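Local coordinates for Bcl10-interacting CARD protein (Homo sapiens, PDB 4FH0), which associates with BCL10 through its caspase recruitment domain, the part present here, and helps inhibit BCL10-induced activation of NF-kappa-B, at residues Q28-L36 with E80-A89; I43-F52 with C64-R72. The protein carries 2 engineered substitutions. All coordinates share one frame; numbering follows the deposited sequence. Where two conformers were deposited one is given.

Contact 1. Residues Q28-L36 with E80-A89; sequences QVDRIILQL and EFYRALYIHA
The imidazole of H88 lies between two aliphatic groups: R31 CB sits over one face, 3.6 Å from the ring centroid, a CH-pi contact, while CG2 of its own helix neighbour I87 covers the opposite face. At the ring's edge, close to its plane, H88 NE2 donates to Q35 OE1 over 3.2 Å, with an N-H...O angle of 158°; the donor is tilted somewhat from the amide plane. Q35 gets there because CG lies anti to the backbone N (chi1 -165°) and the chain then bends at chi2, dropping the side chain as a knob among R83, A84, I87 and H88. I32 is the second knob. Its CG2 meets A84 CB at 3.9 Å and F81 CE1 at 4.0 Å, and its CD1 runs alongside L85 CD1 at 3.9 Å. A small alanine suits position 84, where the helices come near: their axes approach to 9.1 Å, at 134° between directions. L36 CD1 reaches the edge of the F81 ring. Near the end of helix 75-88, a water accepts from R31 NH1 and donates to H88 O. Helices 26-37 and 75-88 of the CARD thus join through an apolar seam at I32 and A84 with a polar margin at H88, where the CH-pi contact with R31, I87 on the other face and the bond to Q35 together probably restrict rotation of the imidazole and favour a proton on NE2.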
loop_
_atom_site.group_PDB
_atom_site.type_symbol
_atom_site.label_atom_id
_atom_site.label_comp_id
_atom_site.label_asym_id
_atom_site.label_seq_id
_atom_site.Cartn_x
_atom_site.Cartn_y
_atom_site.Cartn_z
ATOM N N GLN A 28 0.701 3.103 10.222
ATOM C CA GLN A 28 1.553 2.988 9.032
ATOM C C GLN A 28 0.726 3.078 7.761
ATOM O O GLN A 28 1.109 3.757 6.811
ATOM C CB GLN A 28 2.356 1.678 9.059
ATOM C CG GLN A 28 3.424 1.621 10.150
ATOM C CD GLN A 28 4.010 0.227 10.286
ATOM O OE1 GLN A 28 3.292 -0.754 10.348
ATOM N NE2 GLN A 28 5.333 0.137 10.312
ATOM N N VAL A 29 -0.386 2.358 7.724
ATOM C CA VAL A 29 -1.229 2.376 6.548
ATOM C C VAL A 29 -1.749 3.795 6.295
ATOM O O VAL A 29 -1.811 4.268 5.155
ATOM C CB VAL A 29 -2.382 1.361 6.676
ATOM C CG1 VAL A 29 -3.387 1.532 5.536
ATOM C CG2 VAL A 29 -1.791 -0.059 6.726
ATOM N N ASP A 30 -2.161 4.472 7.359
ATOM C CA ASP A 30 -2.690 5.812 7.189
ATOM C C ASP A 30 -1.648 6.731 6.567
ATOM O O ASP A 30 -1.983 7.546 5.695
ATOM C CB ASP A 30 -3.160 6.363 8.530
ATOM C CG ASP A 30 -4.315 5.585 9.103
ATOM O OD1 ASP A 30 -4.904 4.710 8.396
ATOM O OD2 ASP A 30 -4.611 5.844 10.284
ATOM N N ARG A 31 -0.395 6.617 7.007
ATOM C CA ARG A 31 0.654 7.464 6.457
ATOM C C ARG A 31 0.989 7.097 5.016
ATOM O O ARG A 31 1.312 7.975 4.220
ATOM C CB ARG A 31 1.902 7.388 7.315
ATOM C CG ARG A 31 1.678 8.028 8.660
ATOM C CD ARG A 31 2.833 7.808 9.556
ATOM N NE ARG A 31 2.662 8.530 10.802
ATOM C CZ ARG A 31 3.269 8.222 11.942
ATOM N NH1 ARG A 31 4.079 7.171 12.034
ATOM N NH2 ARG A 31 3.045 8.961 13.009
ATOM N N ILE A 32 0.937 5.805 4.685
ATOM C CA ILE A 32 1.144 5.367 3.324
ATOM C C ILE A 32 0.060 5.954 2.414
ATOM O O ILE A 32 0.354 6.434 1.316
ATOM C CB ILE A 32 1.153 3.830 3.268
ATOM C CG1 ILE A 32 2.449 3.314 3.919
ATOM C CG2 ILE A 32 1.054 3.337 1.844
ATOM C CD1 ILE A 32 2.466 1.817 4.222
ATOM N N ILE A 33 -1.185 5.914 2.865
ATOM C CA ILE A 33 -2.282 6.460 2.089
ATOM C C ILE A 33 -2.061 7.951 1.848
ATOM O O ILE A 33 -2.251 8.457 0.733
ATOM C CB ILE A 33 -3.608 6.196 2.782
ATOM C CG1 ILE A 33 -3.974 4.729 2.590
ATOM C CG2 ILE A 33 -4.723 7.098 2.233
ATOM C CD1 ILE A 33 -4.998 4.258 3.564
ATOM N N LEU A 34 -1.633 8.662 2.885
ATOM C CA LEU A 34 -1.359 10.088 2.724
ATOM C C LEU A 34 -0.239 10.345 1.725
ATOM O O LEU A 34 -0.335 11.243 0.896
ATOM C CB LEU A 34 -1.062 10.725 4.056
ATOM C CG LEU A 34 -2.349 10.846 4.869
ATOM C CD1 LEU A 34 -2.019 11.422 6.212
ATOM C CD2 LEU A 34 -3.371 11.709 4.150
ATOM N N GLN A 35 0.798 9.531 1.775
ATOM C CA GLN A 35 1.896 9.631 0.829
ATOM C C GLN A 35 1.406 9.460 -0.612
ATOM O O GLN A 35 1.878 10.133 -1.517
ATOM C CB GLN A 35 2.929 8.556 1.143
ATOM C CG GLN A 35 4.234 8.776 0.477
ATOM C CD GLN A 35 4.880 10.031 1.007
ATOM O OE1 GLN A 35 4.867 10.298 2.214
ATOM N NE2 GLN A 35 5.409 10.812 0.120
ATOM N N LEU A 36 0.446 8.557 -0.802
ATOM C CA LEU A 36 -0.094 8.280 -2.120
ATOM C C LEU A 36 -1.167 9.295 -2.553
ATOM O O LEU A 36 -1.606 9.272 -3.702
ATOM C CB LEU A 36 -0.692 6.888 -2.138
ATOM C CG LEU A 36 0.274 5.745 -1.911
ATOM C CD1 LEU A 36 -0.491 4.418 -1.763
ATOM C CD2 LEU A 36 1.292 5.692 -3.057
ATOM N N GLU A 80 5.178 3.646 -6.679
ATOM C CA GLU A 80 4.958 4.649 -5.652
ATOM C C GLU A 80 4.591 4.001 -4.330
ATOM O O GLU A 80 4.991 4.484 -3.280
ATOM C CB GLU A 80 3.893 5.657 -6.097
ATOM C CG GLU A 80 4.304 6.477 -7.305
ATOM C CD GLU A 80 5.520 7.365 -7.044
ATOM O OE1 GLU A 80 5.761 7.773 -5.887
ATOM O OE2 GLU A 80 6.235 7.666 -8.013
ATOM N N PHE A 81 3.820 2.919 -4.368
ATOM C CA PHE A 81 3.510 2.210 -3.144
ATOM C C PHE A 81 4.790 1.736 -2.455
ATOM O O PHE A 81 4.933 1.878 -1.246
ATOM C CB PHE A 81 2.576 1.025 -3.394
ATOM C CG PHE A 81 2.395 0.182 -2.185
ATOM C CD1 PHE A 81 1.542 0.575 -1.167
ATOM C CD2 PHE A 81 3.098 -0.999 -2.045
ATOM C CE1 PHE A 81 1.394 -0.216 -0.023
ATOM C CE2 PHE A 81 2.981 -1.751 -0.896
ATOM C CZ PHE A 81 2.119 -1.372 0.108
ATOM N N TYR A 82 5.721 1.144 -3.207
ATOM C CA TYR A 82 6.958 0.668 -2.590
ATOM C C TYR A 82 7.751 1.806 -1.982
ATOM O O TYR A 82 8.358 1.641 -0.930
ATOM C CB TYR A 82 7.808 -0.141 -3.558
ATOM C CG TYR A 82 7.317 -1.573 -3.647
ATOM C CD1 TYR A 82 6.422 -1.974 -4.622
ATOM C CD2 TYR A 82 7.726 -2.518 -2.729
ATOM C CE1 TYR A 82 5.962 -3.278 -4.671
ATOM C CE2 TYR A 82 7.283 -3.830 -2.788
ATOM C CZ TYR A 82 6.393 -4.208 -3.745
ATOM O OH TYR A 82 5.909 -5.506 -3.793
ATOM N N ARG A 83 7.756 2.964 -2.628
ATOM C CA ARG A 83 8.438 4.099 -2.040
ATOM C C ARG A 83 7.752 4.517 -0.739
ATOM O O ARG A 83 8.410 4.780 0.268
ATOM C CB ARG A 83 8.513 5.274 -3.008
ATOM C CG ARG A 83 9.125 6.506 -2.312
ATOM C CD ARG A 83 9.637 7.517 -3.305
ATOM N NE ARG A 83 9.920 8.826 -2.704
ATOM C CZ ARG A 83 9.017 9.797 -2.594
ATOM N NH1 ARG A 83 7.775 9.601 -3.025
ATOM N NH2 ARG A 83 9.343 10.961 -2.062
ATOM N N ALA A 84 6.426 4.547 -0.730
ATOM C CA ALA A 84 5.686 4.922 0.469
ATOM C C ALA A 84 5.928 3.934 1.604
ATOM O O ALA A 84 6.014 4.302 2.786
ATOM C CB ALA A 84 4.184 5.021 0.149
ATOM N N LEU A 85 6.012 2.657 1.254
ATOM C CA LEU A 85 6.306 1.615 2.229
ATOM C C LEU A 85 7.702 1.781 2.819
ATOM O O LEU A 85 7.911 1.612 4.019
ATOM C CB LEU A 85 6.167 0.241 1.576
ATOM C CG LEU A 85 6.183 -0.969 2.491
ATOM C CD1 LEU A 85 4.898 -1.086 3.285
ATOM C CD2 LEU A 85 6.440 -2.239 1.672
ATOM N N TYR A 86 8.681 2.098 1.982
ATOM C CA TYR A 86 10.017 2.419 2.488
ATOM C C TYR A 86 9.965 3.571 3.480
ATOM O O TYR A 86 10.559 3.511 4.565
ATOM C CB TYR A 86 10.984 2.788 1.354
ATOM C CG TYR A 86 12.229 3.472 1.880
ATOM C CD1 TYR A 86 13.214 2.761 2.518
ATOM C CD2 TYR A 86 12.387 4.835 1.755
ATOM C CE1 TYR A 86 14.326 3.391 3.028
ATOM C CE2 TYR A 86 13.500 5.484 2.256
ATOM C CZ TYR A 86 14.463 4.755 2.895
ATOM O OH TYR A 86 15.588 5.361 3.397
ATOM N N ILE A 87 9.253 4.626 3.131
ATOM C CA ILE A 87 9.215 5.813 4.008
ATOM C C ILE A 87 8.566 5.509 5.362
ATOM O O ILE A 87 9.103 5.902 6.410
ATOM C CB ILE A 87 8.472 7.002 3.336
ATOM C CG1 ILE A 87 9.244 7.447 2.097
ATOM C CG2 ILE A 87 8.272 8.162 4.337
ATOM C CD1 ILE A 87 8.483 8.404 1.232
ATOM N N HIS A 88 7.412 4.830 5.345
ATOM C CA HIS A 88 6.598 4.681 6.551
ATOM C C HIS A 88 6.622 3.319 7.242
ATOM O O HIS A 88 6.084 3.181 8.340
ATOM C CB HIS A 88 5.159 5.087 6.227
ATOM C CG HIS A 88 5.043 6.517 5.825
ATOM N ND1 HIS A 88 5.353 7.548 6.688
ATOM C CD2 HIS A 88 4.695 7.092 4.652
ATOM C CE1 HIS A 88 5.180 8.699 6.067
ATOM N NE2 HIS A 88 4.796 8.452 4.827
ATOM N N ALA A 89 7.216 2.324 6.630
ATOM C CA ALA A 89 7.322 0.990 7.197
ATOM C C ALA A 89 8.611 0.310 6.802
ATOM O O ALA A 89 8.611 -0.714 6.312
ATOM C CB ALA A 89 6.141 0.117 6.770
HETATM O O HOH W 1 5.008 4.960 10.128
#

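Contact 2. Residues I43-F52 with C64-R72; sequences ILTNKEAEKF and CDLMSHLQR. Engineered in segment 64-72: M67 (natural residue Leu).
Two waters, rather than a direct polar bond, join NE2 of H69 to the 43-52 segment. Both lie 3.0 Å from H69 NE2 and within hydrogen-bonding distance of I43 O, and one, at the ring's edge, is also 2.6 Å from E48 OE1; these bonds may not all form at the same time. The carboxylate of E48 meets the ring at its edge, OE2 being 3.3 Å from H69 CE1, with the two planes nearly perpendicular at 85°. Histidine suits this place by offering a nitrogen to the waters and a ring to its apolar neighbours: L44 CD2 packs obliquely against its NE2-CD2 side, and F52 turns its edge toward the imidazole face in an offset edge-to-face pair, centroids 5.9 Å apart. A first torsion near 180° (chi1 178°) swings the H69 ring out toward E48 and the waters. E48 also belongs to a capping box that starts helix 46-52 of this helical CARD: T45 N donates to E48 OE1 at 3.0 Å, and E48 N donates to T45 OG1 at 3.1 Å. Replacing E48 with an alanine would probably leave T45 N without its capping acceptor, remove one partner of the bridging water and open a gap at the edge of the H69 ring. F52 lays its ring against helix 59-73, CE1 3.5 Å from L66 N, while methyl CD1 of L66 can lie over one face and meet L44 CD1 at once. The side chains of I43 and L70 cross at about a right angle, I43 CG2 3.7 Å from L70 CD2.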
loop_
_atom_site.group_PDB
_atom_site.type_symbol
_atom_site.label_atom_id
_atom_site.label_comp_id
_atom_site.label_asym_id
_atom_site.label_seq_id
_atom_site.Cartn_x
_atom_site.Cartn_y
_atom_site.Cartn_z
ATOM N N ILE A 43 -1.647 9.064 -6.548
ATOM C CA ILE A 43 -2.094 7.707 -6.799
ATOM C C ILE A 43 -3.519 7.491 -6.302
ATOM O O ILE A 43 -4.302 6.760 -6.927
ATOM C CB ILE A 43 -1.131 6.733 -6.136
ATOM C CG1 ILE A 43 0.291 6.958 -6.681
ATOM C CG2 ILE A 43 -1.581 5.295 -6.315
ATOM C CD1 ILE A 43 0.396 6.999 -8.172
ATOM N N LEU A 44 -3.864 8.142 -5.193
ATOM C CA LEU A 44 -5.192 8.040 -4.592
ATOM C C LEU A 44 -5.858 9.390 -4.500
ATOM O O LEU A 44 -5.278 10.342 -3.974
ATOM C CB LEU A 44 -5.100 7.445 -3.193
ATOM C CG LEU A 44 -4.514 6.039 -3.061
ATOM C CD1 LEU A 44 -4.437 5.663 -1.572
ATOM C CD2 LEU A 44 -5.322 5.020 -3.845
ATOM N N THR A 45 -7.083 9.469 -5.005
ATOM C CA THR A 45 -7.863 10.681 -4.858
ATOM C C THR A 45 -8.249 10.877 -3.393
ATOM O O THR A 45 -8.103 9.965 -2.584
ATOM C CB THR A 45 -9.162 10.588 -5.671
ATOM O OG1 THR A 45 -9.979 9.552 -5.123
ATOM C CG2 THR A 45 -8.869 10.303 -7.133
ATOM N N ASN A 46 -8.760 12.052 -3.045
ATOM C CA ASN A 46 -9.218 12.275 -1.686
ATOM C C ASN A 46 -10.302 11.282 -1.279
ATOM O O ASN A 46 -10.273 10.762 -0.179
ATOM C CB ASN A 46 -9.749 13.701 -1.516
ATOM C CG ASN A 46 -8.648 14.734 -1.480
ATOM O OD1 ASN A 46 -7.467 14.430 -1.677
ATOM N ND2 ASN A 46 -9.030 15.970 -1.237
ATOM N N LYS A 47 -11.254 11.006 -2.170
ATOM C CA LYS A 47 -12.306 10.051 -1.822
ATOM C C LYS A 47 -11.748 8.640 -1.626
ATOM O O LYS A 47 -12.152 7.930 -0.709
ATOM C CB LYS A 47 -13.444 10.060 -2.852
ATOM N N GLU A 48 -10.803 8.248 -2.467
ATOM C CA GLU A 48 -10.176 6.928 -2.314
ATOM C C GLU A 48 -9.383 6.855 -1.022
ATOM O O GLU A 48 -9.410 5.842 -0.310
ATOM C CB GLU A 48 -9.267 6.614 -3.496
ATOM C CG GLU A 48 -10.064 6.296 -4.742
ATOM C CD GLU A 48 -9.255 6.296 -6.006
ATOM O OE1 GLU A 48 -8.129 6.842 -6.026
ATOM O OE2 GLU A 48 -9.775 5.753 -7.007
ATOM N N ALA A 49 -8.634 7.909 -0.718
ATOM C CA ALA A 49 -7.900 7.934 0.535
ATOM C C ALA A 49 -8.836 7.771 1.735
ATOM O O ALA A 49 -8.504 7.077 2.687
ATOM C CB ALA A 49 -7.106 9.223 0.660
ATOM N N GLU A 50 -9.985 8.433 1.712
ATOM C CA GLU A 50 -10.896 8.344 2.840
ATOM C C GLU A 50 -11.453 6.934 2.963
ATOM O O GLU A 50 -11.596 6.419 4.053
ATOM C CB GLU A 50 -12.028 9.371 2.724
ATOM C CG GLU A 50 -11.571 10.825 2.768
ATOM C CD GLU A 50 -10.783 11.204 4.014
ATOM O OE1 GLU A 50 -10.963 10.601 5.103
ATOM O OE2 GLU A 50 -9.970 12.148 3.896
ATOM N N LYS A 51 -11.759 6.308 1.833
ATOM C CA LYS A 51 -12.219 4.927 1.824
ATOM C C LYS A 51 -11.184 3.995 2.469
ATOM O O LYS A 51 -11.526 3.149 3.313
ATOM C CB LYS A 51 -12.491 4.493 0.378
ATOM C CG LYS A 51 -12.832 3.021 0.207
ATOM C CD LYS A 51 -13.201 2.714 -1.230
ATOM N N PHE A 52 -9.918 4.132 2.080
ATOM C CA PHE A 52 -8.894 3.246 2.618
ATOM C C PHE A 52 -8.484 3.547 4.063
ATOM O O PHE A 52 -7.840 2.718 4.694
ATOM C CB PHE A 52 -7.697 3.218 1.677
ATOM C CG PHE A 52 -7.996 2.563 0.347
ATOM C CD1 PHE A 52 -8.538 1.289 0.279
ATOM C CD2 PHE A 52 -7.738 3.217 -0.840
ATOM C CE1 PHE A 52 -8.817 0.707 -0.931
ATOM C CE2 PHE A 52 -8.000 2.606 -2.068
ATOM C CZ PHE A 52 -8.548 1.363 -2.096
ATOM N N CYS A 64 -6.183 -5.254 1.554
ATOM C CA CYS A 64 -6.354 -6.123 0.408
ATOM C C CYS A 64 -6.989 -5.347 -0.740
ATOM O O CYS A 64 -6.628 -5.542 -1.899
ATOM C CB CYS A 64 -7.219 -7.326 0.768
ATOM S SG CYS A 64 -6.431 -8.540 1.869
ATOM N N ASP A 65 -7.949 -4.482 -0.428
ATOM C CA ASP A 65 -8.583 -3.679 -1.470
ATOM C C ASP A 65 -7.591 -2.676 -2.059
ATOM O O ASP A 65 -7.597 -2.430 -3.250
ATOM C CB ASP A 65 -9.836 -2.969 -0.945
ATOM C CG ASP A 65 -10.978 -3.914 -0.696
ATOM O OD1 ASP A 65 -10.911 -5.080 -1.132
ATOM O OD2 ASP A 65 -11.947 -3.470 -0.048
ATOM N N LEU A 66 -6.717 -2.121 -1.227
ATOM C CA LEU A 66 -5.679 -1.219 -1.726
ATOM C C LEU A 66 -4.744 -1.974 -2.664
ATOM O O LEU A 66 -4.380 -1.470 -3.728
ATOM C CB LEU A 66 -4.908 -0.589 -0.564
ATOM C CG LEU A 66 -3.768 0.339 -1.000
ATOM C CD1 LEU A 66 -4.241 1.501 -1.821
ATOM C CD2 LEU A 66 -3.005 0.830 0.234
HETATM N N MSE A 67 -4.344 -3.181 -2.275
HETATM C CA MSE A 67 -3.473 -3.956 -3.146
HETATM C C MSE A 67 -4.123 -4.227 -4.488
HETATM O O MSE A 67 -3.473 -4.104 -5.515
HETATM C CB MSE A 67 -3.080 -5.284 -2.508
HETATM C CG MSE A 67 -2.356 -5.158 -1.190
HETATM SE SE MSE A 67 -0.695 -4.107 -1.299
HETATM C CE MSE A 67 -1.330 -2.512 -0.408
ATOM N N SER A 68 -5.409 -4.581 -4.482
ATOM C CA SER A 68 -6.110 -4.824 -5.731
ATOM C C SER A 68 -6.159 -3.567 -6.576
ATOM O O SER A 68 -6.002 -3.620 -7.789
ATOM C CB SER A 68 -7.523 -5.314 -5.459
ATOM O OG SER A 68 -7.502 -6.555 -4.791
ATOM N N HIS A 69 -6.424 -2.439 -5.938
ATOM C CA HIS A 69 -6.469 -1.167 -6.627
ATOM C C HIS A 69 -5.142 -0.842 -7.311
ATOM O O HIS A 69 -5.122 -0.457 -8.480
ATOM C CB HIS A 69 -6.847 -0.089 -5.616
ATOM C CG HIS A 69 -6.873 1.292 -6.184
ATOM N ND1 HIS A 69 -8.046 1.963 -6.429
ATOM C CD2 HIS A 69 -5.875 2.134 -6.535
ATOM C CE1 HIS A 69 -7.770 3.158 -6.919
ATOM N NE2 HIS A 69 -6.461 3.282 -7.008
ATOM N N LEU A 70 -4.033 -1.016 -6.595
ATOM C CA LEU A 70 -2.723 -0.701 -7.150
ATOM C C LEU A 70 -2.360 -1.659 -8.268
ATOM O O LEU A 70 -1.818 -1.239 -9.290
ATOM C CB LEU A 70 -1.669 -0.748 -6.050
ATOM C CG LEU A 70 -1.814 0.276 -4.927
ATOM C CD1 LEU A 70 -0.947 -0.123 -3.760
ATOM C CD2 LEU A 70 -1.456 1.674 -5.407
ATOM N N GLN A 71 -2.627 -2.945 -8.072
ATOM C CA GLN A 71 -2.315 -3.929 -9.107
ATOM C C GLN A 71 -3.058 -3.640 -10.401
ATOM O O GLN A 71 -2.498 -3.836 -11.500
ATOM C CB GLN A 71 -2.608 -5.356 -8.618
ATOM C CG GLN A 71 -1.682 -5.788 -7.476
ATOM C CD GLN A 71 -2.145 -7.006 -6.709
ATOM O OE1 GLN A 71 -3.034 -7.716 -7.130
ATOM N NE2 GLN A 71 -1.513 -7.259 -5.581
ATOM N N ARG A 72 -4.308 -3.193 -10.304
ATOM C CA ARG A 72 -5.077 -2.912 -11.528
ATOM C C ARG A 72 -4.658 -1.596 -12.193
ATOM O O ARG A 72 -4.799 -1.430 -13.413
ATOM C CB ARG A 72 -6.600 -2.966 -11.262
ATOM C CG ARG A 72 -7.244 -1.777 -10.563
ATOM C CD ARG A 72 -8.793 -1.896 -10.534
ATOM N NE ARG A 72 -9.246 -3.112 -9.850
ATOM C CZ ARG A 72 -9.612 -3.193 -8.567
ATOM N NH1 ARG A 72 -9.600 -2.126 -7.783
ATOM N NH2 ARG A 72 -9.982 -4.362 -8.061
HETATM O O HOH W 2 -6.759 6.038 -8.096
HETATM O O HOH W 3 -4.342 4.683 -8.662
#

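In the fold
The centres of the two contacts lie about 12 Å apart within the single CARD, and along the chain the pairing of 43-52 with 64-72 falls wholly between the two segments of contact 1. Helices 26-37, 46-52, 59-73 and 75-88 therefore contribute in order, the outer two to contact 1 and the inner two to contact 2. The turn from L36 to I43 and L44 ties them by probable backbone hydrogen bonds, and I33 of helix 26-37 packs on A49 and F52. F81 of helix 75-88 in turn touches L70 and the engineered M67. The contacts probably border one hydrophobic core, which helix 7-18 completes through L11 against F81, M67 and L70.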